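Glutathione S-transferase family protein (Populus trichocarpa, PDB 5F06) binds glutathione and probably catalyses its conjugation to electrophilic substrates, acting as a glutathione transferase of the Phi class. Local coordinates at residues L84-H87 with K91-A94; K3-P8 with L45-F50; Y172-M177 with A193-I198; F116-A121 with T131-N136. All coordinates share one frame; numbering follows the deposited sequence. Where two conformers were deposited one is given.

Contact 1: residues L84-H87 with K91-A94; sequences LIRH and KEAA
Ile85 meets Ala93 through its backbone: the carbonyl O lies 3.4 Å from Ala93 CB, with a CA-H...O contact from the same alanine beside it. A water bridges the loop and the helix here, donating to Ile85 O and to Ala93 O, the latter at 2.6 Å, while the Ile85 side chain packs on Ala74 and Glu75 of helix 66-76. Arg86 follows with both backbone angles positive, an unusual conformation outside glycine, and its CB faces the helix, 3.8 Å from Glu92 CB. From there the chain bends at chi2 and chi3, which curls the guanidinium back beside the extended Glu92 side chain. The grip is side-on and both donors go to one oxygen: Arg86 NE to Glu92 OE1 at 2.8 Å (N-H...O 157°) and Arg86 NH2 to Glu92 OE1 at 3.1 Å. OE1 lies in the guanidinium plane, but both nitrogens come from the same face of the carboxylate, whose plane is tilted 33° from the guanidinium. Glu92 OE2 instead accepts a hydrogen bond from a second water, 2.7 Å away, which Arg86 NH2 reaches only weakly. Outside the pair, Arg86 NH1 bonds to Asp83 O and the guanidinium makes a cation-pi contact with Phe161. This salt bridge ties the interdomain linker of the GST fold to the first turn of helix 90-120, the long helix that opens the all-helical C-terminal domain.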
loop_
_atom_site.group_PDB
_atom_site.type_symbol
_atom_site.label_atom_id
_atom_site.label_comp_id
_atom_site.label_asym_id
_atom_site.label_seq_id
_atom_site.Cartn_x
_atom_site.Cartn_y
_atom_site.Cartn_z
ATOM N N LEU A 84 18.287 -1.978 2.639
ATOM C CA LEU A 84 16.991 -2.342 2.061
ATOM C C LEU A 84 16.279 -1.202 1.327
ATOM O O LEU A 84 15.549 -1.459 0.368
ATOM C CB LEU A 84 16.054 -2.878 3.152
ATOM C CG LEU A 84 16.304 -4.297 3.664
ATOM C CD1 LEU A 84 15.430 -4.590 4.873
ATOM C CD2 LEU A 84 16.039 -5.321 2.562
ATOM N N ILE A 85 16.467 0.042 1.775
ATOM C CA ILE A 85 15.767 1.174 1.162
ATOM C C ILE A 85 16.718 2.192 0.524
ATOM O O ILE A 85 16.291 3.262 0.092
ATOM C CB ILE A 85 14.851 1.888 2.183
ATOM C CG1 ILE A 85 15.652 2.423 3.375
ATOM C CG2 ILE A 85 13.754 0.926 2.649
ATOM C CD1 ILE A 85 14.851 3.352 4.277
ATOM N N ARG A 86 18.000 1.837 0.454
ATOM C CA ARG A 86 18.985 2.557 -0.359
ATOM C C ARG A 86 19.245 3.976 0.162
ATOM O O ARG A 86 19.007 4.967 -0.528
ATOM C CB ARG A 86 18.526 2.592 -1.821
ATOM C CG ARG A 86 17.942 1.267 -2.325
ATOM C CD ARG A 86 18.844 0.071 -2.023
ATOM N NE ARG A 86 20.084 0.097 -2.785
ATOM C CZ ARG A 86 21.058 -0.800 -2.655
ATOM N NH1 ARG A 86 20.941 -1.796 -1.785
ATOM N NH2 ARG A 86 22.150 -0.704 -3.397
ATOM N N HIS A 87 19.777 4.054 1.378
ATOM C CA HIS A 87 19.918 5.324 2.093
ATOM C C HIS A 87 21.038 6.242 1.588
ATOM O O HIS A 87 21.211 7.342 2.118
ATOM C CB HIS A 87 20.141 5.050 3.585
ATOM C CG HIS A 87 21.464 4.422 3.893
ATOM N ND1 HIS A 87 21.686 3.066 3.795
ATOM C CD2 HIS A 87 22.635 4.965 4.301
ATOM C CE1 HIS A 87 22.937 2.800 4.125
ATOM N NE2 HIS A 87 23.535 3.936 4.436
ATOM N N LYS A 91 18.251 8.090 -6.305
ATOM C CA LYS A 91 17.594 7.486 -7.457
ATOM C C LYS A 91 17.111 6.074 -7.131
ATOM O O LYS A 91 15.994 5.690 -7.485
ATOM C CB LYS A 91 18.548 7.457 -8.657
ATOM C CG LYS A 91 17.942 6.856 -9.917
ATOM C CD LYS A 91 18.897 6.940 -11.096
ATOM C CE LYS A 91 18.235 6.457 -12.378
ATOM N NZ LYS A 91 19.153 6.544 -13.550
ATOM N N GLU A 92 17.956 5.306 -6.450
ATOM C CA GLU A 92 17.614 3.942 -6.077
ATOM C C GLU A 92 16.481 3.918 -5.059
ATOM O O GLU A 92 15.555 3.117 -5.174
ATOM C CB GLU A 92 18.836 3.213 -5.509
ATOM C CG GLU A 92 19.923 2.943 -6.539
ATOM C CD GLU A 92 21.092 2.152 -5.974
ATOM O OE1 GLU A 92 21.072 1.838 -4.765
ATOM O OE2 GLU A 92 22.026 1.834 -6.747
ATOM N N ALA A 93 16.565 4.797 -4.062
ATOM C CA ALA A 93 15.560 4.859 -3.005
ATOM C C ALA A 93 14.181 5.166 -3.578
ATOM O O ALA A 93 13.170 4.663 -3.091
ATOM C CB ALA A 93 15.949 5.903 -1.963
ATOM N N ALA A 94 14.149 5.987 -4.622
ATOM C CA ALA A 94 12.891 6.354 -5.258
ATOM C C ALA A 94 12.270 5.152 -5.961
ATOM O O ALA A 94 11.070 4.909 -5.855
ATOM C CB ALA A 94 13.107 7.489 -6.239
HETATM O O HOH W 1 13.398 3.928 -0.616
HETATM O O HOH W 2 23.952 0.041 -6.120
#

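Contact 2: residues K3-P8 with L45-F50; sequences KLYGAP and LAKNPF
The thioredoxin-like N-terminal domain of the GST fold supplies both partners of this contact: Tyr5 on strand 2-6 and Lys47 in the loop that leads from helix 42-45 to strand 55-58. Their backbones stay well apart, 9.2 Å between Tyr5 CA and Lys47 CA, and the gap is spanned by the long side chains. The lysine crosses the tyrosine at about a right angle and lays its end over one face of the ring. Lys47 CE sits over the middle of that face, 3.7 Å from the Tyr5 ring centroid, a CH-pi contact whose closest ring atom is Tyr5 CZ at 3.6 Å from CE. A bend at the last torsion (chi4 75°) carries the ammonium off-centre toward Tyr5 CE2 and higher above the ring, Lys47 NZ standing 4.4 Å from the Tyr5 centroid and 23° off its normal, still in cation-pi geometry. The phenol is anchored by a hydrogen bond from its OH group to Glu57 OE1 on strand 55-58, whose Ala55 and Glu57 also pack on Lys47. Beyond the lysine the loop folds into an Asx turn: Phe50 N donates to Asn48 OD1 at 2.9 Å from above the carbonyl plane, while Asn48 ND2 bonds to Gln52 O; Gln52 and Ile53 both bind glutathione. CH-pi and cation-pi contact thus joins the loop leading to that site with the central sheet of the thioredoxin-like domain.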
loop_
_atom_site.group_PDB
_atom_site.type_symbol
_atom_site.label_atom_id
_atom_site.label_comp_id
_atom_site.label_asym_id
_atom_site.label_seq_id
_atom_site.Cartn_x
_atom_site.Cartn_y
_atom_site.Cartn_z
ATOM N N LYS A 3 9.779 -5.759 20.114
ATOM C CA LYS A 3 8.874 -6.852 20.431
ATOM C C LYS A 3 7.801 -6.988 19.361
ATOM O O LYS A 3 6.949 -6.114 19.200
ATOM C CB LYS A 3 8.242 -6.633 21.802
ATOM C CG LYS A 3 9.265 -6.621 22.932
ATOM C CD LYS A 3 8.684 -6.107 24.240
ATOM C CE LYS A 3 7.425 -6.852 24.625
ATOM N NZ LYS A 3 7.638 -8.319 24.719
ATOM N N LEU A 4 7.865 -8.099 18.636
ATOM C CA LEU A 4 6.963 -8.379 17.527
ATOM C C LEU A 4 5.896 -9.367 17.961
ATOM O O LEU A 4 6.210 -10.481 18.371
ATOM C CB LEU A 4 7.747 -8.931 16.340
ATOM C CG LEU A 4 6.985 -9.244 15.051
ATOM C CD1 LEU A 4 6.374 -7.980 14.477
ATOM C CD2 LEU A 4 7.913 -9.906 14.038
ATOM N N TYR A 5 4.637 -8.944 17.880
ATOM C CA TYR A 5 3.511 -9.787 18.259
ATOM C C TYR A 5 2.895 -10.449 17.032
ATOM O O TYR A 5 2.361 -9.777 16.153
ATOM C CB TYR A 5 2.461 -8.967 19.002
ATOM C CG TYR A 5 2.965 -8.411 20.309
ATOM C CD1 TYR A 5 3.733 -7.252 20.345
ATOM C CD2 TYR A 5 2.693 -9.054 21.509
ATOM C CE1 TYR A 5 4.205 -6.744 21.544
ATOM C CE2 TYR A 5 3.161 -8.554 22.712
ATOM C CZ TYR A 5 3.919 -7.403 22.722
ATOM O OH TYR A 5 4.381 -6.906 23.919
ATOM N N GLY A 6 2.969 -11.771 16.970
ATOM C CA GLY A 6 2.438 -12.488 15.826
ATOM C C GLY A 6 2.662 -13.982 15.917
ATOM O O GLY A 6 2.665 -14.551 17.006
ATOM N N ALA A 7 2.851 -14.617 14.765
ATOM C CA ALA A 7 3.078 -16.057 14.710
ATOM C C ALA A 7 4.011 -16.396 13.550
ATOM O O ALA A 7 3.860 -15.842 12.463
ATOM C CB ALA A 7 1.762 -16.791 14.566
ATOM N N PRO A 8 4.985 -17.300 13.776
ATOM C CA PRO A 8 5.960 -17.646 12.728
ATOM C C PRO A 8 5.345 -18.103 11.400
ATOM O O PRO A 8 5.929 -17.861 10.343
ATOM C CB PRO A 8 6.753 -18.795 13.359
ATOM C CG PRO A 8 6.655 -18.567 14.818
ATOM C CD PRO A 8 5.302 -17.959 15.057
ATOM N N LEU A 45 -6.371 -5.646 20.536
ATOM C CA LEU A 45 -7.053 -4.600 19.780
ATOM C C LEU A 45 -6.494 -3.222 20.125
ATOM O O LEU A 45 -6.552 -2.305 19.308
ATOM C CB LEU A 45 -8.559 -4.631 20.038
ATOM C CG LEU A 45 -9.348 -5.758 19.366
ATOM C CD1 LEU A 45 -10.788 -5.733 19.840
ATOM C CD2 LEU A 45 -9.285 -5.645 17.843
ATOM N N ALA A 46 -5.945 -3.084 21.331
ATOM C CA ALA A 46 -5.306 -1.840 21.746
ATOM C C ALA A 46 -3.970 -1.641 21.033
ATOM O O ALA A 46 -3.472 -0.515 20.938
ATOM C CB ALA A 46 -5.105 -1.819 23.264
ATOM N N LYS A 47 -3.389 -2.731 20.541
ATOM C CA LYS A 47 -2.170 -2.640 19.745
ATOM C C LYS A 47 -2.527 -2.376 18.285
ATOM O O LYS A 47 -1.934 -1.512 17.633
ATOM C CB LYS A 47 -1.336 -3.918 19.854
ATOM C CG LYS A 47 -0.914 -4.289 21.260
ATOM C CD LYS A 47 0.111 -5.418 21.218
ATOM C CE LYS A 47 0.701 -5.701 22.584
ATOM N NZ LYS A 47 -0.221 -6.439 23.484
ATOM N N ASN A 48 -3.494 -3.136 17.782
ATOM C CA ASN A 48 -4.016 -2.955 16.434
ATOM C C ASN A 48 -5.541 -3.000 16.455
ATOM O O ASN A 48 -6.130 -4.070 16.623
ATOM C CB ASN A 48 -3.477 -4.031 15.488
ATOM C CG ASN A 48 -3.979 -3.859 14.063
ATOM O OD1 ASN A 48 -4.725 -2.928 13.765
ATOM N ND2 ASN A 48 -3.562 -4.750 13.175
ATOM N N PRO A 49 -6.190 -1.842 16.260
ATOM C CA PRO A 49 -7.653 -1.823 16.355
ATOM C C PRO A 49 -8.349 -2.664 15.279
ATOM O O PRO A 49 -9.540 -2.948 15.412
ATOM C CB PRO A 49 -7.991 -0.338 16.200
ATOM C CG PRO A 49 -6.855 0.224 15.409
ATOM C CD PRO A 49 -5.645 -0.525 15.880
ATOM N N PHE A 50 -7.619 -3.070 14.242
ATOM C CA PHE A 50 -8.196 -3.901 13.191
ATOM C C PHE A 50 -8.152 -5.386 13.554
ATOM O O PHE A 50 -8.725 -6.225 12.854
ATOM C CB PHE A 50 -7.474 -3.647 11.867
ATOM C CG PHE A 50 -7.759 -2.294 11.284
ATOM C CD1 PHE A 50 -8.916 -2.070 10.560
ATOM C CD2 PHE A 50 -6.874 -1.244 11.465
ATOM C CE1 PHE A 50 -9.189 -0.823 10.028
ATOM C CE2 PHE A 50 -7.142 0.003 10.936
ATOM C CZ PHE A 50 -8.298 0.213 10.216
#

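Contact 3: residues Y172-M177 with A193-I198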
loop_
_atom_site.group_PDB
_atom_site.type_symbol
_atom_site.label_atom_id
_atom_site.label_comp_id
_atom_site.label_asym_id
_atom_site.label_seq_id
_atom_site.Cartn_x
_atom_site.Cartn_y
_atom_site.Cartn_z
ATOM N N TYR A 172 3.718 -14.334 0.797
ATOM C CA TYR A 172 2.581 -14.873 0.047
ATOM C C TYR A 172 3.064 -15.740 -1.109
ATOM O O TYR A 172 2.447 -16.750 -1.446
ATOM C CB TYR A 172 1.679 -13.758 -0.484
ATOM C CG TYR A 172 0.537 -13.393 0.438
ATOM C CD1 TYR A 172 -0.320 -14.364 0.934
ATOM C CD2 TYR A 172 0.310 -12.075 0.805
ATOM C CE1 TYR A 172 -1.359 -14.039 1.778
ATOM C CE2 TYR A 172 -0.732 -11.740 1.650
ATOM C CZ TYR A 172 -1.561 -12.730 2.134
ATOM O OH TYR A 172 -2.598 -12.400 2.972
ATOM N N THR A 173 4.179 -15.354 -1.715
ATOM C CA THR A 173 4.693 -16.117 -2.835
ATOM C C THR A 173 5.174 -17.473 -2.329
ATOM O O THR A 173 4.975 -18.488 -2.992
ATOM C CB THR A 173 5.821 -15.373 -3.563
ATOM O OG1 THR A 173 5.373 -14.059 -3.914
ATOM C CG2 THR A 173 6.221 -16.114 -4.834
ATOM N N TYR A 174 5.773 -17.499 -1.141
ATOM C CA TYR A 174 6.261 -18.753 -0.578
ATOM C C TYR A 174 5.128 -19.770 -0.483
ATOM O O TYR A 174 5.300 -20.947 -0.817
ATOM C CB TYR A 174 6.891 -18.536 0.802
ATOM C CG TYR A 174 7.503 -19.799 1.359
ATOM C CD1 TYR A 174 8.645 -20.341 0.786
ATOM C CD2 TYR A 174 6.932 -20.461 2.435
ATOM C CE1 TYR A 174 9.207 -21.495 1.272
ATOM C CE2 TYR A 174 7.492 -21.623 2.930
ATOM C CZ TYR A 174 8.629 -22.133 2.345
ATOM O OH TYR A 174 9.198 -23.291 2.824
ATOM N N TYR A 175 3.960 -19.314 -0.048
ATOM C CA TYR A 175 2.817 -20.206 0.083
ATOM C C TYR A 175 2.189 -20.525 -1.273
ATOM O O TYR A 175 1.725 -21.647 -1.490
ATOM C CB TYR A 175 1.776 -19.600 1.022
ATOM C CG TYR A 175 2.062 -19.814 2.500
ATOM C CD1 TYR A 175 2.728 -20.951 2.951
ATOM C CD2 TYR A 175 1.651 -18.887 3.445
ATOM C CE1 TYR A 175 2.982 -21.150 4.293
ATOM C CE2 TYR A 175 1.903 -19.083 4.796
ATOM C CZ TYR A 175 2.566 -20.217 5.209
ATOM O OH TYR A 175 2.819 -20.430 6.545
ATOM N N LEU A 176 2.176 -19.552 -2.183
ATOM C CA LEU A 176 1.684 -19.788 -3.538
ATOM C C LEU A 176 2.444 -20.945 -4.184
ATOM O O LEU A 176 1.857 -21.792 -4.862
ATOM C CB LEU A 176 1.820 -18.526 -4.393
ATOM C CG LEU A 176 1.383 -18.631 -5.859
ATOM C CD1 LEU A 176 -0.042 -18.149 -6.040
ATOM C CD2 LEU A 176 2.327 -17.858 -6.764
ATOM N N MET A 177 3.751 -20.992 -3.956
ATOM C CA MET A 177 4.593 -21.987 -4.612
ATOM C C MET A 177 4.334 -23.397 -4.086
ATOM O O MET A 177 4.821 -24.373 -4.655
ATOM C CB MET A 177 6.070 -21.624 -4.448
ATOM C CG MET A 177 6.463 -20.338 -5.174
ATOM S SD MET A 177 6.042 -20.331 -6.927
ATOM C CE MET A 177 7.247 -21.494 -7.554
ATOM N N ALA A 193 13.516 -17.389 -11.852
ATOM C CA ALA A 193 14.893 -17.258 -11.388
ATOM C C ALA A 193 14.989 -16.219 -10.269
ATOM O O ALA A 193 15.707 -16.416 -9.287
ATOM C CB ALA A 193 15.800 -16.889 -12.543
ATOM N N TRP A 194 14.257 -15.119 -10.426
ATOM C CA TRP A 194 14.175 -14.078 -9.396
ATOM C C TRP A 194 13.651 -14.654 -8.083
ATOM O O TRP A 194 14.228 -14.425 -7.022
ATOM C CB TRP A 194 13.280 -12.940 -9.893
ATOM C CG TRP A 194 12.802 -11.962 -8.860
ATOM C CD1 TRP A 194 13.524 -10.956 -8.271
ATOM C CD2 TRP A 194 11.478 -11.866 -8.323
ATOM N NE1 TRP A 194 12.728 -10.255 -7.393
ATOM C CE2 TRP A 194 11.470 -10.793 -7.408
ATOM C CE3 TRP A 194 10.298 -12.590 -8.522
ATOM C CZ2 TRP A 194 10.331 -10.431 -6.698
ATOM C CZ3 TRP A 194 9.171 -12.229 -7.813
ATOM C CH2 TRP A 194 9.194 -11.159 -6.913
ATOM N N TRP A 195 12.572 -15.425 -8.161
ATOM C CA TRP A 195 12.002 -16.050 -6.973
ATOM C C TRP A 195 12.995 -16.991 -6.292
ATOM O O TRP A 195 13.166 -16.953 -5.072
ATOM C CB TRP A 195 10.737 -16.827 -7.330
ATOM C CG TRP A 195 10.318 -17.731 -6.227
ATOM C CD1 TRP A 195 10.332 -19.095 -6.234
ATOM C CD2 TRP A 195 9.850 -17.339 -4.935
ATOM N NE1 TRP A 195 9.892 -19.578 -5.024
ATOM C CE2 TRP A 195 9.588 -18.519 -4.210
ATOM C CE3 TRP A 195 9.623 -16.103 -4.319
ATOM C CZ2 TRP A 195 9.107 -18.501 -2.900
ATOM C CZ3 TRP A 195 9.144 -16.087 -3.018
ATOM C CH2 TRP A 195 8.891 -17.279 -2.325
ATOM N N GLU A 196 13.636 -17.836 -7.091
ATOM C CA GLU A 196 14.599 -18.804 -6.580
ATOM C C GLU A 196 15.773 -18.088 -5.923
ATOM O O GLU A 196 16.361 -18.588 -4.965
ATOM C CB GLU A 196 15.067 -19.723 -7.715
ATOM C CG GLU A 196 13.971 -20.677 -8.183
ATOM C CD GLU A 196 14.248 -21.323 -9.526
ATOM O OE1 GLU A 196 15.184 -20.896 -10.240
ATOM O OE2 GLU A 196 13.511 -22.271 -9.870
ATOM N N ASP A 197 16.091 -16.905 -6.440
ATOM C CA ASP A 197 17.134 -16.056 -5.875
ATOM C C ASP A 197 16.726 -15.516 -4.500
ATOM O O ASP A 197 17.362 -15.827 -3.495
ATOM C CB ASP A 197 17.441 -14.899 -6.838
ATOM C CG ASP A 197 18.553 -13.979 -6.345
ATOM O OD1 ASP A 197 19.009 -14.115 -5.189
ATOM O OD2 ASP A 197 18.967 -13.095 -7.127
ATOM N N ILE A 198 15.670 -14.705 -4.454
ATOM C CA ILE A 198 15.329 -14.015 -3.214
ATOM C C ILE A 198 14.861 -14.998 -2.137
ATOM O O ILE A 198 15.100 -14.774 -0.952
ATOM C CB ILE A 198 14.251 -12.918 -3.441
ATOM C CG1 ILE A 198 12.917 -13.523 -3.891
ATOM C CG2 ILE A 198 14.762 -11.890 -4.453
ATOM C CD1 ILE A 198 11.772 -12.509 -3.991
#
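The backbones of 172-177 and 193-198, both helical for most of their length, keep their distance: the nearest CA atoms, those of Thr173 and Trp195, are 8.4 Å apart, and the indole of Trp195 fills the interval. With its CG anti to the backbone N (chi1 166°), the tryptophan reaches straight toward helix 170-176. Thr173 comes from the opposite direction and sets its methyl on the benzene half, CG2 lying 3.6 Å from the centroid of the Trp195 six-membered ring and over its face. Met177 serves the pyrrole half from the same side of the indole plane: its CG is 3.5 Å from Trp195 NE1, while its SD stands more distantly above the five-membered ring, 4.7 Å from the centroid, in a Met-aromatic contact. Between them the far corner of the indole touches the helix itself, Trp195 CH2 lying 3.3 Å from Tyr174 N, and Trp195 CZ2 approaches the edge of the Tyr174 ring. The threonine hydroxyl is turned to other partners, His169 O and Tyr107 OH, and Tyr174 OH bonds to Asn212 OD1. Dispersion, with CH-pi and sulfur-pi contributions, therefore probably holds the two helices together, while partners outside the two segments satisfy both hydroxyl groups.

Contact 4: residues F116-A121 with T131-N136; sequences FQFMVA and TIIDDN
Helices 90-120 and 130-153 of the helical GST C-terminal domain meet here, close to the loop that joins them; their local axes approach to 10.2 Å and run at 133°, nearer antiparallel than parallel. Ile133 lodges between Gln117 and Phe118. Its CG1 lies 3.7 Å from Gln117 CB, and its CD1 rests on one face of the Phe118 ring, displaced toward the rim, 3.6 Å from Phe118 CZ. CG2 of the same isoleucine adds a second touch at 3.8 Å from Phe118 CE2. Gln117, bent at chi2 (-57°), crosses Ile132 at about a right angle and brings its amide beside the end of that side chain, with NE2 3.5 Å from Ile132 CD1. The amide oxygen is held by Asp129 N just before helix 130-153. Within the second helix, Asn136 ND2 donates to Ile132 O at 2.8 Å, and that carbonyl also accepts from Asn136 N on the opposite face of its plane. The first segment contains a wider pi-type turn, Val120 N and Ala121 N both donating to Phe116 O. Around this corner, Phe118 packs on Thr179 and Pro180 after helix 170-176, Ile133 on Pro128, and Asn136 on Pro113 and Ile114 of helix 90-120.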
loop_
_atom_site.group_PDB
_atom_site.type_symbol
_atom_site.label_atom_id
_atom_site.label_comp_id
_atom_site.label_asym_id
_atom_site.label_seq_id
_atom_site.Cartn_x
_atom_site.Cartn_y
_atom_site.Cartn_z
ATOM N N PHE A 116 -5.443 -17.264 0.375
ATOM C CA PHE A 116 -6.559 -17.325 1.309
ATOM C C PHE A 116 -7.420 -18.548 1.020
ATOM O O PHE A 116 -7.766 -19.309 1.922
ATOM C CB PHE A 116 -7.417 -16.062 1.231
ATOM C CG PHE A 116 -8.599 -16.082 2.159
ATOM C CD1 PHE A 116 -8.490 -15.591 3.450
ATOM C CD2 PHE A 116 -9.815 -16.601 1.745
ATOM C CE1 PHE A 116 -9.576 -15.614 4.309
ATOM C CE2 PHE A 116 -10.901 -16.627 2.597
ATOM C CZ PHE A 116 -10.783 -16.133 3.881
ATOM N N GLN A 117 -7.767 -18.731 -0.246
ATOM C CA GLN A 117 -8.636 -19.832 -0.639
ATOM C C GLN A 117 -7.993 -21.194 -0.358
ATOM O O GLN A 117 -8.653 -22.109 0.141
ATOM C CB GLN A 117 -9.006 -19.708 -2.120
ATOM C CG GLN A 117 -10.018 -18.602 -2.416
ATOM C CD GLN A 117 -11.312 -18.766 -1.638
ATOM O OE1 GLN A 117 -11.796 -19.881 -1.443
ATOM N NE2 GLN A 117 -11.875 -17.649 -1.181
ATOM N N PHE A 118 -6.706 -21.326 -0.660
ATOM C CA PHE A 118 -6.003 -22.580 -0.432
ATOM C C PHE A 118 -5.714 -22.871 1.047
ATOM O O PHE A 118 -5.863 -24.006 1.496
ATOM C CB PHE A 118 -4.677 -22.592 -1.206
ATOM C CG PHE A 118 -4.823 -22.911 -2.671
ATOM C CD1 PHE A 118 -5.264 -24.155 -3.086
ATOM C CD2 PHE A 118 -4.491 -21.971 -3.634
ATOM C CE1 PHE A 118 -5.389 -24.453 -4.434
ATOM C CE2 PHE A 118 -4.614 -22.261 -4.980
ATOM C CZ PHE A 118 -5.058 -23.505 -5.381
ATOM N N MET A 119 -5.307 -21.843 1.787
ATOM C CA MET A 119 -4.752 -22.027 3.128
ATOM C C MET A 119 -5.704 -21.629 4.255
ATOM O O MET A 119 -5.701 -22.248 5.317
ATOM C CB MET A 119 -3.453 -21.225 3.267
ATOM C CG MET A 119 -2.397 -21.554 2.220
ATOM S SD MET A 119 -1.979 -23.309 2.178
ATOM C CE MET A 119 -0.572 -23.291 1.069
ATOM N N VAL A 120 -6.507 -20.592 4.033
ATOM C CA VAL A 120 -7.351 -20.042 5.096
ATOM C C VAL A 120 -8.796 -20.546 5.028
ATOM O O VAL A 120 -9.393 -20.838 6.062
ATOM C CB VAL A 120 -7.365 -18.499 5.063
ATOM C CG1 VAL A 120 -8.107 -17.950 6.276
ATOM C CG2 VAL A 120 -5.945 -17.955 5.040
ATOM N N ALA A 121 -9.357 -20.649 3.827
ATOM C CA ALA A 121 -10.762 -21.031 3.681
ATOM C C ALA A 121 -11.072 -22.375 4.354
ATOM O O ALA A 121 -12.098 -22.504 5.026
ATOM C CB ALA A 121 -11.156 -21.066 2.205
ATOM N N THR A 131 -13.261 -20.691 -8.503
ATOM C CA THR A 131 -13.570 -19.484 -9.265
ATOM C C THR A 131 -12.711 -18.308 -8.801
ATOM O O THR A 131 -12.142 -17.584 -9.617
ATOM C CB THR A 131 -15.070 -19.110 -9.146
ATOM O OG1 THR A 131 -15.874 -20.210 -9.585
ATOM C CG2 THR A 131 -15.397 -17.882 -9.987
ATOM N N ILE A 132 -12.614 -18.119 -7.488
ATOM C CA ILE A 132 -11.815 -17.031 -6.937
ATOM C C ILE A 132 -10.335 -17.290 -7.217
ATOM O O ILE A 132 -9.595 -16.369 -7.550
ATOM C CB ILE A 132 -12.067 -16.864 -5.424
ATOM C CG1 ILE A 132 -13.529 -16.468 -5.194
ATOM C CG2 ILE A 132 -11.126 -15.812 -4.823
ATOM C CD1 ILE A 132 -13.937 -16.370 -3.737
ATOM N N ILE A 133 -9.915 -18.548 -7.106
ATOM C CA ILE A 133 -8.541 -18.927 -7.434
ATOM C C ILE A 133 -8.224 -18.601 -8.898
ATOM O O ILE A 133 -7.254 -17.897 -9.182
ATOM C CB ILE A 133 -8.290 -20.431 -7.165
ATOM C CG1 ILE A 133 -8.386 -20.715 -5.663
ATOM C CG2 ILE A 133 -6.912 -20.870 -7.689
ATOM C CD1 ILE A 133 -8.436 -22.191 -5.311
ATOM N N ASP A 134 -9.046 -19.098 -9.817
ATOM C CA ASP A 134 -8.771 -18.952 -11.248
ATOM C C ASP A 134 -8.738 -17.487 -11.674
ATOM O O ASP A 134 -7.859 -17.070 -12.430
ATOM C CB ASP A 134 -9.813 -19.705 -12.078
ATOM C CG ASP A 134 -9.713 -21.211 -11.918
ATOM O OD1 ASP A 134 -8.754 -21.685 -11.275
ATOM O OD2 ASP A 134 -10.594 -21.920 -12.446
ATOM N N ASP A 135 -9.702 -16.714 -11.192
ATOM C CA ASP A 135 -9.780 -15.294 -11.511
ATOM C C ASP A 135 -8.505 -14.555 -11.105
ATOM O O ASP A 135 -7.967 -13.749 -11.864
ATOM C CB ASP A 135 -10.987 -14.669 -10.815
ATOM C CG ASP A 135 -11.128 -13.192 -11.105
ATOM O OD1 ASP A 135 -10.897 -12.783 -12.263
ATOM O OD2 ASP A 135 -11.472 -12.437 -10.170
ATOM N N ASN A 136 -8.020 -14.835 -9.903
ATOM C CA ASN A 136 -6.869 -14.115 -9.378
ATOM C C ASN A 136 -5.548 -14.661 -9.924
ATOM O O ASN A 136 -4.553 -13.939 -9.986
ATOM C CB ASN A 136 -6.881 -14.154 -7.854
ATOM C CG ASN A 136 -7.905 -13.202 -7.261
ATOM O OD1 ASN A 136 -7.675 -11.995 -7.192
ATOM N ND2 ASN A 136 -9.044 -13.739 -6.837
#

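From the N terminus, contact 2 comes first, bringing the loop 45-50 back to strand 2-6 and closing the first part of the thioredoxin-like domain. Contact 1 follows as a short closure that pins the linker to the start of helix 90-120. The far end of that helix enters contact 4, on the opposite side of the chain's centre and about 34 Å from contact 1 between centres, where the chain turns back into helix 130-153. Contact 3 then ties helix 170-176 to helix 189-198. All four closures run in series, with none nested or crossed. Contacts 3 and 4 are neighbours, about 18 Å between centres; contacts 1 and 2 both reach the second subunit.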